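Local coordinates for outer envelope protein 64, mitochondrial (PDB 6HPG) that probably serves as a chaperone receptor of the plant mitochondrial outer membrane, where its TPR domain, the part described here, would take part in Hsp90-dependent targeting of proteins to mitochondria, at residues Lys20-Ala25 against Leu51-Phe56; Tyr42-Ala47 against Lys71-Ala76; Ala76-Gly81 against Pro105-Ala110. One frame throughout, in Å; residues are numbered along the deposited sequence.

Contact 1: residues Lys20-Ala25 against Leu51-Phe56; sequences KQWNKA and LELCCF
W22 and E52 meet as two flat groups laid one over the other, the carboxylate lying only 10° from the plane of the indole. This stack is the heart of the tight part of the contact. E52 CB stands 3.8 Å from the centroid of the six-membered ring of W22, a CH-pi contact over the face. A bend in the acid at chi2 (-87°) then keeps the carboxylate above the ring, where E52 CD is 3.6 Å from W22 CH2 and OE1 is 3.5 Å from W22 CZ2. The opposite face of the indole receives K20 O, offset toward the rim. L53 completes the packed side, sliding past the base of the tryptophan with its CG 3.8 Å from W22 CB. The loose side holds N23, an exposed residue that merely brings OD1 to 3.8 Å from L53 CD1, and K20, whose NZ remains 6.3 Å from E52 OE2, so the opposite charges do not pair. Two Schellman motifs bring the chain round here: K20 closes helix 2-18, and C54 follows helix 40-52. The contact thus sits where a turn of the first TPR repeat faces the end of a helix in the second, with Y17 of helix 2-18 meeting W22 edge-to-face and also touching E52.

Contact 2: residues Tyr42-Ala47 against Lys71-Ala76; sequences YYCNRA and KKNVKA
C44 presses its sulfur against the first turn of helix 74-86, packing on both the backbone and the CB atoms of that turn. Its SG, anti to the backbone N (chi1 -150°), reaches K75 CB at 3.7 Å and A76 CB at 4.0 Å, and it comes to 3.3 Å from A76 N. The polar part belongs to N73, the N-cap of that helix. N73 OD1 accepts from A76 N over 2.9 Å, the donor tilted 29° from the carbonyl plane, while the same oxygen lies 3.5 Å from C44 SG. An alanine in place of N73 is likely to leave A76 N without its side-chain acceptor and to open a gap beside the sulfur of C44. In the superhelix that TPR repeats build, this is where helix 40-52 of the second repeat abuts the helix opening the third. Charge comes in with K75, whose CB is held against C44 while its extended chain leads away from it. Beyond the two segments, its NZ forms a salt bridge to an acidic side chain of the bound peptide and hydrogen bonds to that peptide's backbone. N45, next to C44, gives a further bond from ND2 to the peptide backbone.

Contact 3: residues Ala76-Gly81 against Pro105-Ala110; sequences AYLRRG and PQNKTA
L78 and N107 come at each other from opposite directions, the branched end of the leucine running into the amide of the asparagine. Along residues 105-110, N107 touches first. Its CG stands anti to the backbone N (chi1 -173°), which carries the amide to the leucine and to the helix start. L78 CD2 sits against the oxygen, 3.4 Å from N107 OD1, while L78 CD1 lies about equally near both ends of the amide, 3.6 Å from N107 ND2 and 3.7 Å from N107 OD1. N107 is buried, yet its polar atoms are engaged. As N-cap of helix 108-118, it accepts at OD1 from A110 N over 2.9 Å, in the carbonyl plane and nearly straight at 170°, with a weak second bond from T109 N. Its ND2 donates to E104 OE1 and more weakly to the backbone of the bound peptide. These bonds fix the rotation of the amide, and with it the surface on which L78 rests.

In a TPR array the first helix of each repeat packs beside the first helix of the next, and here helix 74-86, in the third repeat, receives helix 108-118, which probably corresponds to the capping helix that often follows the last repeat. Farther along, T109 directs CG2 at the leucine, 4.1 Å from L78 CD2; both side chains also pack on apolar side chains of the bound peptide. A110 comes last and brings CB to 3.9 Å from L78 CD2. Helix 90-103 also packs here, A100 against L78 and L101 against A110.

Overall arrangement
The three contacts follow the course of a TPR superhelix. Contacts 1 and 2 have centres about 15 Å apart and draw on different turns of helix 40-52. Contacts 2 and 3, centres about 11 Å apart, share A76 and helix 74-86, and a probable hydrogen bond joins K71 O to Y77 OH over 2.7 Å. R79 ties the set together: its CG is 3.9 Å from L51 CD1 of contact 1, and its NH1 bonds weakly to C44 O. All three reach the bound peptide, contacts 2 and 3 with hydrogen bonds and a salt bridge from K75, contact 1, its centre about 19 Å from that of contact 3, by packing E52 on an acidic side chain.

Contact 1: residues Lys20-Ala25 against Leu51-Phe56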
ATOM      1  N   LYS A  20      -9.148   1.248 -13.068  1.00 22.15           N
ATOM      2  CA  LYS A  20      -9.667   0.015 -12.422  1.00 20.92           C
ATOM      3  C   LYS A  20      -9.255  -1.327 -13.043  1.00 21.24           C
ATOM      4  O   LYS A  20      -9.904  -2.327 -12.811  1.00 23.62           O
ATOM      5  CB  LYS A  20     -11.196   0.043 -12.278  1.00 26.34           C
ATOM      6  CG  LYS A  20     -11.800   1.401 -12.022  1.00 25.19           C
ATOM      7  CD  LYS A  20     -11.255   2.038 -10.760  1.00 27.49           C
ATOM      8  CE  LYS A  20     -11.892   3.407 -10.572  1.00 28.66           C
ATOM      9  NZ  LYS A  20     -11.047   4.279  -9.722  1.00 28.46           N
ATOM     10  N   GLN A  21      -8.151  -1.374 -13.767  1.00 24.11           N
ATOM     11  CA  GLN A  21      -7.665  -2.623 -14.350  1.00 24.84           C
ATOM     12  C   GLN A  21      -6.716  -3.265 -13.330  1.00 28.51           C
ATOM     13  O   GLN A  21      -5.509  -3.249 -13.454  1.00 20.16           O
ATOM     14  CB  GLN A  21      -6.944  -2.357 -15.653  1.00 28.99           C
ATOM     15  CG  GLN A  21      -7.627  -1.362 -16.595  1.00 38.14           C
ATOM     16  CD  GLN A  21      -8.418  -2.025 -17.670  1.00 43.61           C
ATOM     17  OE1 GLN A  21      -9.205  -2.934 -17.396  1.00 53.27           O
ATOM     18  NE2 GLN A  21      -8.216  -1.586 -18.912  1.00 50.26           N
ATOM     19  N   TRP A  22      -7.296  -3.860 -12.312  1.00 27.86           N
ATOM     20  CA  TRP A  22      -6.528  -4.197 -11.113  1.00 27.65           C
ATOM     21  C   TRP A  22      -5.473  -5.237 -11.395  1.00 28.59           C
ATOM     22  O   TRP A  22      -4.373  -5.102 -10.866  1.00 22.62           O
ATOM     23  CB  TRP A  22      -7.422  -4.721 -10.006  1.00 24.73           C
ATOM     24  CG  TRP A  22      -8.566  -3.853  -9.656  1.00 21.45           C
ATOM     25  CD1 TRP A  22      -9.851  -4.241  -9.575  1.00 22.30           C
ATOM     26  CD2 TRP A  22      -8.538  -2.454  -9.342  1.00 21.07           C
ATOM     27  NE1 TRP A  22     -10.653  -3.182  -9.225  1.00 26.13           N
ATOM     28  CE2 TRP A  22      -9.880  -2.064  -9.084  1.00 23.37           C
ATOM     29  CE3 TRP A  22      -7.528  -1.491  -9.263  1.00 22.60           C
ATOM     30  CZ2 TRP A  22     -10.238  -0.762  -8.737  1.00 21.77           C
ATOM     31  CZ3 TRP A  22      -7.889  -0.166  -8.934  1.00 24.12           C
ATOM     32  CH2 TRP A  22      -9.244   0.171  -8.664  1.00 22.80           C
ATOM     33  N   ASN A  23      -5.815  -6.282 -12.172  1.00 27.59           N
ATOM     34  CA  ASN A  23      -4.816  -7.320 -12.535  1.00 28.29           C
ATOM     35  C   ASN A  23      -3.696  -6.805 -13.424  1.00 25.57           C
ATOM     36  O   ASN A  23      -2.501  -7.180 -13.265  1.00 21.79           O
ATOM     37  CB  ASN A  23      -5.459  -8.485 -13.253  1.00 29.07           C
ATOM     38  CG  ASN A  23      -6.278  -9.306 -12.344  1.00 33.65           C
ATOM     39  OD1 ASN A  23      -5.743  -9.988 -11.481  1.00 38.08           O
ATOM     40  ND2 ASN A  23      -7.588  -9.246 -12.508  1.00 36.64           N
ATOM     41  N   LYS A  24      -4.094  -5.994 -14.399  1.00 25.72           N
ATOM     42  CA  LYS A  24      -3.122  -5.341 -15.271  1.00 26.14           C
ATOM     43  C   LYS A  24      -2.157  -4.529 -14.434  1.00 23.45           C
ATOM     44  O   LYS A  24      -0.957  -4.568 -14.684  1.00 16.44           O
ATOM     45  CB  LYS A  24      -3.768  -4.469 -16.340  1.00 32.93           C
ATOM     46  CG  LYS A  24      -4.089  -5.244 -17.626  1.00 51.18           C
ATOM     47  CD  LYS A  24      -5.313  -4.730 -18.385  1.00 54.70           C
ATOM     48  CE  LYS A  24      -6.279  -5.872 -18.713  1.00 65.93           C
ATOM     49  NZ  LYS A  24      -7.460  -5.429 -19.513  1.00 70.15           N
ATOM     50  N   ALA A  25      -2.690  -3.826 -13.436  1.00 22.90           N
ATOM     51  CA  ALA A  25      -1.886  -3.008 -12.524  1.00 23.85           C
ATOM     52  C   ALA A  25      -0.879  -3.861 -11.796  1.00 19.84           C
ATOM     53  O   ALA A  25       0.312  -3.565 -11.791  1.00 18.25           O
ATOM     54  CB  ALA A  25      -2.775  -2.282 -11.523  1.00 27.46           C
ATOM     55  N   LEU A  51      -5.318  -4.935  -2.602  1.00 20.70           N
ATOM     56  CA  LEU A  51      -6.459  -4.564  -1.792  1.00 21.14           C
ATOM     57  C   LEU A  51      -7.770  -4.533  -2.595  1.00 25.51           C
ATOM     58  O   LEU A  51      -8.799  -5.010  -2.168  1.00 24.22           O
ATOM     59  CB  LEU A  51      -6.231  -3.187  -1.198  1.00 21.38           C
ATOM     60  CG  LEU A  51      -5.296  -3.119  -0.002  1.00 20.62           C
ATOM     61  CD1 LEU A  51      -5.311  -1.719   0.589  1.00 21.11           C
ATOM     62  CD2 LEU A  51      -5.699  -4.114   1.050  1.00 19.74           C
ATOM     63  N   GLU A  52      -7.708  -3.984  -3.781  1.00 24.98           N
ATOM     64  CA  GLU A  52      -8.912  -3.864  -4.580  1.00 29.77           C
ATOM     65  C   GLU A  52      -9.449  -5.228  -5.073  1.00 27.68           C
ATOM     66  O   GLU A  52     -10.618  -5.345  -5.378  1.00 30.12           O
ATOM     67  CB  GLU A  52      -8.612  -2.941  -5.726  1.00 26.34           C
ATOM     68  CG  GLU A  52      -8.294  -1.512  -5.282  1.00 28.56           C
ATOM     69  CD  GLU A  52      -9.540  -0.636  -5.124  1.00 30.36           C
ATOM     70  OE1 GLU A  52     -10.656  -1.166  -5.306  1.00 30.71           O
ATOM     71  OE2 GLU A  52      -9.386   0.581  -4.875  1.00 27.96           O
ATOM     72  N   LEU A  53      -8.563  -6.224  -5.150  1.00 26.77           N
ATOM     73  CA  LEU A  53      -8.884  -7.594  -5.545  1.00 26.14           C
ATOM     74  C   LEU A  53      -9.292  -8.487  -4.397  1.00 26.78           C
ATOM     75  O   LEU A  53      -9.631  -9.638  -4.619  1.00 26.50           O
ATOM     76  CB  LEU A  53      -7.668  -8.225  -6.235  1.00 24.94           C
ATOM     77  CG  LEU A  53      -7.399  -7.710  -7.646  1.00 28.51           C
ATOM     78  CD1 LEU A  53      -6.066  -8.250  -8.158  1.00 30.51           C
ATOM     79  CD2 LEU A  53      -8.540  -8.082  -8.583  1.00 28.59           C
ATOM     80  N   CYS A  54      -9.241  -7.936  -3.180  1.00 28.65           N
ATOM     81  CA  CYS A  54      -9.349  -8.657  -1.924  1.00 24.81           C
ATOM     82  C   CYS A  54      -8.222  -9.648  -1.713  1.00 24.14           C
ATOM     83  O   CYS A  54      -8.398 -10.617  -0.966  1.00 19.68           O
ATOM     84  CB  CYS A  54     -10.714  -9.330  -1.783  1.00 25.03           C
ATOM     85  SG  CYS A  54     -12.017  -8.114  -1.989  1.00 27.46           S
ATOM     86  N   CYS A  55      -7.053  -9.396  -2.311  1.00 22.39           N
ATOM     87  CA  CYS A  55      -5.869 -10.212  -2.008  1.00 24.05           C
ATOM     88  C   CYS A  55      -5.135  -9.625  -0.813  1.00 25.84           C
ATOM     89  O   CYS A  55      -4.024  -9.085  -0.951  1.00 27.22           O
ATOM     90  CB  CYS A  55      -4.956 -10.311  -3.229  1.00 22.25           C
ATOM     91  SG  CYS A  55      -5.787 -11.124  -4.588  1.00 27.53           S
ATOM     92  N   PHE A  56      -5.733  -9.755   0.369  1.00 23.76           N
ATOM     93  CA  PHE A  56      -5.218  -9.076   1.588  1.00 20.20           C
ATOM     94  C   PHE A  56      -3.881  -9.585   2.092  1.00 27.21           C
ATOM     95  O   PHE A  56      -3.056  -8.766   2.558  1.00 28.20           O
ATOM     96  CB  PHE A  56      -6.265  -9.156   2.694  1.00 20.55           C
ATOM     97  CG  PHE A  56      -7.556  -8.498   2.307  1.00 18.68           C
ATOM     98  CD1 PHE A  56      -7.589  -7.134   2.043  1.00 17.50           C
ATOM     99  CD2 PHE A  56      -8.709  -9.243   2.106  1.00 21.41           C
ATOM    100  CE1 PHE A  56      -8.770  -6.494   1.646  1.00 17.57           C
ATOM    101  CE2 PHE A  56      -9.892  -8.606   1.687  1.00 19.77           C
ATOM    102  CZ  PHE A  56      -9.917  -7.237   1.468  1.00 17.17           C
TER

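Contact 2: residues Tyr42-Ala47 against Lys71-Ala76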
ATOM      1  N   TYR A  42       6.970   0.905  -5.501  1.00 19.79           N
ATOM      2  CA  TYR A  42       6.496  -0.107  -6.464  1.00 20.46           C
ATOM      3  C   TYR A  42       5.699  -1.187  -5.754  1.00 20.24           C
ATOM      4  O   TYR A  42       4.598  -1.541  -6.186  1.00 18.43           O
ATOM      5  CB  TYR A  42       7.667  -0.799  -7.181  1.00 20.48           C
ATOM      6  CG  TYR A  42       8.511   0.009  -8.129  1.00 17.42           C
ATOM      7  CD1 TYR A  42       8.400   1.383  -8.230  1.00 14.37           C
ATOM      8  CD2 TYR A  42       9.507  -0.632  -8.872  1.00 16.50           C
ATOM      9  CE1 TYR A  42       9.196   2.073  -9.075  1.00 16.38           C
ATOM     10  CE2 TYR A  42      10.297   0.054  -9.754  1.00 14.57           C
ATOM     11  CZ  TYR A  42      10.175   1.411  -9.833  1.00 15.69           C
ATOM     12  OH  TYR A  42      10.991   2.121 -10.679  1.00 15.95           O
ATOM     13  N   TYR A  43       6.260  -1.660  -4.629  1.00 17.05           N
ATOM     14  CA  TYR A  43       5.571  -2.556  -3.705  1.00 16.72           C
ATOM     15  C   TYR A  43       4.270  -1.968  -3.065  1.00 15.72           C
ATOM     16  O   TYR A  43       3.250  -2.654  -2.965  1.00 13.06           O
ATOM     17  CB  TYR A  43       6.534  -3.037  -2.581  1.00 17.96           C
ATOM     18  CG  TYR A  43       7.532  -4.154  -2.984  1.00 14.09           C
ATOM     19  CD1 TYR A  43       7.163  -5.476  -2.920  1.00 14.25           C
ATOM     20  CD2 TYR A  43       8.828  -3.858  -3.362  1.00 17.81           C
ATOM     21  CE1 TYR A  43       8.059  -6.524  -3.256  1.00 17.72           C
ATOM     22  CE2 TYR A  43       9.752  -4.889  -3.707  1.00 15.77           C
ATOM     23  CZ  TYR A  43       9.342  -6.215  -3.650  1.00 15.52           C
ATOM     24  OH  TYR A  43      10.193  -7.230  -3.983  1.00 24.84           O
ATOM     25  N   CYS A  44       4.343  -0.723  -2.619  1.00 16.56           N
ATOM     26  CA  CYS A  44       3.190  -0.068  -1.997  1.00 16.27           C
ATOM     27  C   CYS A  44       2.046   0.094  -2.966  1.00 16.86           C
ATOM     28  O   CYS A  44       0.881  -0.075  -2.597  1.00 19.45           O
ATOM     29  CB  CYS A  44       3.560   1.300  -1.484  1.00 17.16           C
ATOM     30  SG  CYS A  44       2.539   1.720  -0.051  1.00 22.16           S
ATOM     31  N   ASN A  45       2.376   0.488  -4.200  1.00 18.61           N
ATOM     32  CA  ASN A  45       1.394   0.544  -5.251  1.00 18.17           C
ATOM     33  C   ASN A  45       0.808  -0.859  -5.521  1.00 18.46           C
ATOM     34  O   ASN A  45      -0.396  -1.013  -5.689  1.00 19.89           O
ATOM     35  CB  ASN A  45       1.981   1.145  -6.536  1.00 18.49           C
ATOM     36  CG  ASN A  45       2.216   2.636  -6.440  1.00 18.01           C
ATOM     37  OD1 ASN A  45       1.833   3.294  -5.460  1.00 21.03           O
ATOM     38  ND2 ASN A  45       2.845   3.181  -7.448  1.00 18.15           N
ATOM     39  N   ARG A  46       1.632  -1.884  -5.566  1.00 18.01           N
ATOM     40  CA  ARG A  46       1.071  -3.188  -5.846  1.00 16.63           C
ATOM     41  C   ARG A  46       0.143  -3.640  -4.736  1.00 17.15           C
ATOM     42  O   ARG A  46      -0.876  -4.279  -5.012  1.00 16.19           O
ATOM     43  CB  ARG A  46       2.148  -4.237  -6.092  1.00 15.84           C
ATOM     44  CG  ARG A  46       1.562  -5.447  -6.800  1.00 16.54           C
ATOM     45  CD  ARG A  46       2.609  -6.427  -7.264  1.00 16.42           C
ATOM     46  NE  ARG A  46       3.421  -6.916  -6.154  1.00 18.52           N
ATOM     47  CZ  ARG A  46       4.390  -7.834  -6.292  1.00 20.21           C
ATOM     48  NH1 ARG A  46       4.643  -8.430  -7.469  1.00 16.17           N
ATOM     49  NH2 ARG A  46       5.091  -8.180  -5.241  1.00 19.77           N
ATOM     50  N   ALA A  47       0.516  -3.358  -3.468  1.00 16.00           N
ATOM     51  CA  ALA A  47      -0.438  -3.556  -2.380  1.00 16.29           C
ATOM     52  C   ALA A  47      -1.805  -2.954  -2.647  1.00 15.98           C
ATOM     53  O   ALA A  47      -2.832  -3.586  -2.370  1.00 15.42           O
ATOM     54  CB  ALA A  47       0.081  -2.994  -1.075  1.00 16.74           C
ATOM     55  N   LYS A  71      11.110   2.551   5.871  1.00 27.73           N
ATOM     56  CA  LYS A  71      10.327   2.668   7.099  1.00 28.97           C
ATOM     57  C   LYS A  71       9.363   3.806   7.141  1.00 24.28           C
ATOM     58  O   LYS A  71       8.387   3.717   7.860  1.00 27.14           O
ATOM     59  CB  LYS A  71      11.266   2.810   8.317  1.00 42.51           C
ATOM     60  CG  LYS A  71      11.581   1.480   8.986  1.00 53.82           C
ATOM     61  CD  LYS A  71      12.229   1.638  10.356  1.00 65.29           C
ATOM     62  CE  LYS A  71      11.880   0.459  11.259  1.00 70.14           C
ATOM     63  NZ  LYS A  71      12.546   0.562  12.584  1.00 79.02           N
ATOM     64  N   LYS A  72       9.657   4.904   6.438  1.00 25.99           N
ATOM     65  CA  LYS A  72       8.839   6.102   6.524  1.00 24.54           C
ATOM     66  C   LYS A  72       7.715   6.161   5.463  1.00 20.98           C
ATOM     67  O   LYS A  72       7.064   7.155   5.352  1.00 18.99           O
ATOM     68  CB  LYS A  72       9.738   7.331   6.482  1.00 30.49           C
ATOM     69  CG  LYS A  72      10.651   7.409   7.702  1.00 36.04           C
ATOM     70  CD  LYS A  72      11.654   8.536   7.576  1.00 42.28           C
ATOM     71  CE  LYS A  72      12.355   8.793   8.901  1.00 46.90           C
ATOM     72  NZ  LYS A  72      13.534   9.690   8.740  1.00 52.80           N
ATOM     73  N   ASN A  73       7.497   5.092   4.692  1.00 21.11           N
ATOM     74  CA  ASN A  73       6.419   5.054   3.727  1.00 19.72           C
ATOM     75  C   ASN A  73       5.020   5.028   4.356  1.00 22.19           C
ATOM     76  O   ASN A  73       4.550   3.977   4.781  1.00 23.12           O
ATOM     77  CB  ASN A  73       6.537   3.843   2.794  1.00 22.66           C
ATOM     78  CG  ASN A  73       5.578   3.947   1.646  1.00 22.17           C
ATOM     79  OD1 ASN A  73       4.355   3.954   1.857  1.00 22.98           O
ATOM     80  ND2 ASN A  73       6.106   4.193   0.449  1.00 28.84           N
ATOM     81  N   VAL A  74       4.336   6.162   4.329  1.00 18.89           N
ATOM     82  CA  VAL A  74       3.091   6.320   5.056  1.00 21.92           C
ATOM     83  C   VAL A  74       2.025   5.358   4.560  1.00 20.28           C
ATOM     84  O   VAL A  74       1.309   4.740   5.348  1.00 20.56           O
ATOM     85  CB  VAL A  74       2.517   7.744   4.940  1.00 22.15           C
ATOM     86  CG1 VAL A  74       1.160   7.838   5.660  1.00 22.48           C
ATOM     87  CG2 VAL A  74       3.490   8.757   5.510  1.00 25.92           C
ATOM     88  N   LYS A  75       1.885   5.295   3.256  1.00 19.38           N
ATOM     89  CA  LYS A  75       0.890   4.454   2.619  1.00 19.57           C
ATOM     90  C   LYS A  75       1.045   2.958   2.890  1.00 16.92           C
ATOM     91  O   LYS A  75       0.053   2.258   2.944  1.00 19.34           O
ATOM     92  CB  LYS A  75       0.783   4.779   1.121  1.00 20.95           C
ATOM     93  CG  LYS A  75       0.159   6.152   0.868  1.00 21.53           C
ATOM     94  CD  LYS A  75      -0.317   6.341  -0.568  1.00 20.12           C
ATOM     95  CE  LYS A  75      -0.511   7.813  -0.936  1.00 22.34           C
ATOM     96  NZ  LYS A  75      -0.979   8.037  -2.354  1.00 19.75           N
ATOM     97  N   ALA A  76       2.261   2.491   3.151  1.00 15.79           N
ATOM     98  CA  ALA A  76       2.488   1.107   3.550  1.00 16.46           C
ATOM     99  C   ALA A  76       1.785   0.733   4.862  1.00 17.18           C
ATOM    100  O   ALA A  76       1.227  -0.368   4.999  1.00 15.74           O
ATOM    101  CB  ALA A  76       4.001   0.814   3.591  1.00 13.51           C
TER

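Contact 3: residues Ala76-Gly81 against Pro105-Ala110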
ATOM      1  N   ALA A  76       2.261   2.491   3.151  1.00 15.79           N
ATOM      2  CA  ALA A  76       2.488   1.107   3.550  1.00 16.46           C
ATOM      3  C   ALA A  76       1.785   0.733   4.862  1.00 17.18           C
ATOM      4  O   ALA A  76       1.227  -0.368   4.999  1.00 15.74           O
ATOM      5  CB  ALA A  76       4.001   0.814   3.591  1.00 13.51           C
ATOM      6  N   TYR A  77       1.789   1.665   5.825  1.00 18.67           N
ATOM      7  CA  TYR A  77       1.099   1.497   7.076  1.00 17.99           C
ATOM      8  C   TYR A  77      -0.443   1.563   6.927  1.00 20.48           C
ATOM      9  O   TYR A  77      -1.179   0.704   7.466  1.00 17.17           O
ATOM     10  CB  TYR A  77       1.643   2.474   8.143  1.00 17.99           C
ATOM     11  CG  TYR A  77       3.086   2.238   8.402  1.00 19.59           C
ATOM     12  CD1 TYR A  77       3.530   1.131   9.164  1.00 24.33           C
ATOM     13  CD2 TYR A  77       4.028   3.040   7.843  1.00 22.21           C
ATOM     14  CE1 TYR A  77       4.887   0.869   9.333  1.00 21.78           C
ATOM     15  CE2 TYR A  77       5.379   2.783   8.003  1.00 21.90           C
ATOM     16  CZ  TYR A  77       5.808   1.709   8.752  1.00 22.96           C
ATOM     17  OH  TYR A  77       7.163   1.514   8.886  1.00 23.52           O
ATOM     18  N   LEU A  78      -0.920   2.587   6.210  1.00 20.08           N
ATOM     19  CA  LEU A  78      -2.355   2.745   5.903  1.00 18.41           C
ATOM     20  C   LEU A  78      -2.940   1.518   5.234  1.00 17.62           C
ATOM     21  O   LEU A  78      -3.971   1.015   5.648  1.00 15.66           O
ATOM     22  CB  LEU A  78      -2.559   3.931   4.987  1.00 18.36           C
ATOM     23  CG  LEU A  78      -2.194   5.308   5.588  1.00 21.13           C
ATOM     24  CD1 LEU A  78      -2.547   6.415   4.608  1.00 21.76           C
ATOM     25  CD2 LEU A  78      -2.934   5.561   6.872  1.00 19.35           C
ATOM     26  N   ARG A  79      -2.250   1.042   4.193  1.00 21.10           N
ATOM     27  CA  ARG A  79      -2.647  -0.163   3.436  1.00 23.58           C
ATOM     28  C   ARG A  79      -2.517  -1.500   4.195  1.00 26.50           C
ATOM     29  O   ARG A  79      -3.448  -2.333   4.118  1.00 23.34           O
ATOM     30  CB  ARG A  79      -1.917  -0.237   2.090  1.00 24.45           C
ATOM     31  CG  ARG A  79      -2.409   0.849   1.105  1.00 28.20           C
ATOM     32  CD  ARG A  79      -1.645   0.904  -0.218  1.00 26.03           C
ATOM     33  NE  ARG A  79      -2.192   2.007  -0.981  1.00 21.82           N
ATOM     34  CZ  ARG A  79      -1.512   2.860  -1.721  1.00 18.73           C
ATOM     35  NH1 ARG A  79      -0.200   2.746  -1.901  1.00 17.86           N
ATOM     36  NH2 ARG A  79      -2.172   3.832  -2.301  1.00 20.69           N
ATOM     37  N   ARG A  80      -1.411  -1.717   4.924  1.00 21.78           N
ATOM     38  CA  ARG A  80      -1.312  -2.923   5.743  1.00 20.94           C
ATOM     39  C   ARG A  80      -2.394  -2.899   6.828  1.00 27.89           C
ATOM     40  O   ARG A  80      -3.042  -3.926   7.102  1.00 24.12           O
ATOM     41  CB  ARG A  80       0.066  -3.098   6.369  1.00 21.91           C
ATOM     42  CG  ARG A  80       0.309  -4.547   6.762  1.00 23.30           C
ATOM     43  CD  ARG A  80       1.714  -4.865   7.198  1.00 21.69           C
ATOM     44  NE  ARG A  80       2.067  -4.196   8.447  1.00 22.14           N
ATOM     45  CZ  ARG A  80       3.267  -4.273   9.014  1.00 21.95           C
ATOM     46  NH1 ARG A  80       3.501  -3.627  10.138  1.00 16.86           N
ATOM     47  NH2 ARG A  80       4.230  -5.029   8.481  1.00 24.49           N
ATOM     48  N   GLY A  81      -2.595  -1.714   7.405  1.00 22.43           N
ATOM     49  CA  GLY A  81      -3.698  -1.458   8.325  1.00 25.90           C
ATOM     50  C   GLY A  81      -5.058  -1.857   7.805  1.00 26.13           C
ATOM     51  O   GLY A  81      -5.832  -2.514   8.515  1.00 24.33           O
ATOM     52  N   PRO A 105       1.128  13.225  10.995  1.00 29.01           N
ATOM     53  CA  PRO A 105       0.146  13.564  12.016  1.00 22.46           C
ATOM     54  C   PRO A 105      -1.229  13.917  11.509  1.00 21.67           C
ATOM     55  O   PRO A 105      -2.199  13.637  12.195  1.00 22.36           O
ATOM     56  CB  PRO A 105       0.786  14.769  12.706  1.00 25.20           C
ATOM     57  CG  PRO A 105       2.222  14.472  12.658  1.00 28.78           C
ATOM     58  CD  PRO A 105       2.440  13.841  11.304  1.00 27.20           C
ATOM     59  N   GLN A 106      -1.329  14.553  10.342  1.00 24.20           N
ATOM     60  CA  GLN A 106      -2.618  15.076   9.881  1.00 29.79           C
ATOM     61  C   GLN A 106      -3.424  14.039   9.090  1.00 31.17           C
ATOM     62  O   GLN A 106      -4.500  14.369   8.581  1.00 28.67           O
ATOM     63  CB  GLN A 106      -2.408  16.338   9.019  1.00 35.81           C
ATOM     64  CG  GLN A 106      -1.668  17.462   9.722  1.00 45.31           C
ATOM     65  CD  GLN A 106      -2.542  18.190  10.717  1.00 59.62           C
ATOM     66  OE1 GLN A 106      -2.315  18.115  11.925  1.00 67.97           O
ATOM     67  NE2 GLN A 106      -3.571  18.880  10.218  1.00 62.93           N
ATOM     68  N   ASN A 107      -2.933  12.799   8.997  1.00 25.35           N
ATOM     69  CA  ASN A 107      -3.458  11.867   8.020  1.00 23.00           C
ATOM     70  C   ASN A 107      -4.890  11.546   8.328  1.00 25.24           C
ATOM     71  O   ASN A 107      -5.203  11.000   9.379  1.00 26.03           O
ATOM     72  CB  ASN A 107      -2.637  10.586   7.982  1.00 25.05           C
ATOM     73  CG  ASN A 107      -3.067   9.680   6.862  1.00 26.58           C
ATOM     74  OD1 ASN A 107      -3.938   8.829   7.035  1.00 28.88           O
ATOM     75  ND2 ASN A 107      -2.489   9.875   5.704  1.00 21.88           N
ATOM     76  N   LYS A 108      -5.775  11.881   7.404  1.00 25.32           N
ATOM     77  CA  LYS A 108      -7.198  11.760   7.659  1.00 36.13           C
ATOM     78  C   LYS A 108      -7.637  10.291   7.706  1.00 33.00           C
ATOM     79  O   LYS A 108      -8.543   9.959   8.455  1.00 35.22           O
ATOM     80  CB  LYS A 108      -8.018  12.565   6.639  1.00 43.71           C
ATOM     81  CG  LYS A 108      -8.942  13.623   7.258  1.00 64.17           C
ATOM     82  CD  LYS A 108     -10.167  13.034   7.980  1.00 75.59           C
ATOM     83  CE  LYS A 108     -10.126  13.236   9.495  1.00 78.92           C
ATOM     84  NZ  LYS A 108     -11.083  12.339  10.211  1.00 80.29           N
ATOM     85  N   THR A 109      -6.961   9.411   6.964  1.00 25.24           N
ATOM     86  CA  THR A 109      -7.421   8.056   6.802  1.00 23.84           C
ATOM     87  C   THR A 109      -7.148   7.277   8.007  1.00 25.04           C
ATOM     88  O   THR A 109      -7.976   6.467   8.405  1.00 30.62           O
ATOM     89  CB  THR A 109      -6.749   7.377   5.606  1.00 27.87           C
ATOM     90  OG1 THR A 109      -7.395   7.871   4.432  1.00 32.02           O
ATOM     91  CG2 THR A 109      -6.844   5.823   5.629  1.00 26.12           C
ATOM     92  N   ALA A 110      -5.958   7.465   8.572  1.00 26.28           N
ATOM     93  CA  ALA A 110      -5.625   6.871   9.863  1.00 22.48           C
ATOM     94  C   ALA A 110      -6.545   7.338  11.017  1.00 23.73           C
ATOM     95  O   ALA A 110      -6.921   6.531  11.841  1.00 28.75           O
ATOM     96  CB  ALA A 110      -4.165   7.138  10.189  1.00 24.67           C
TER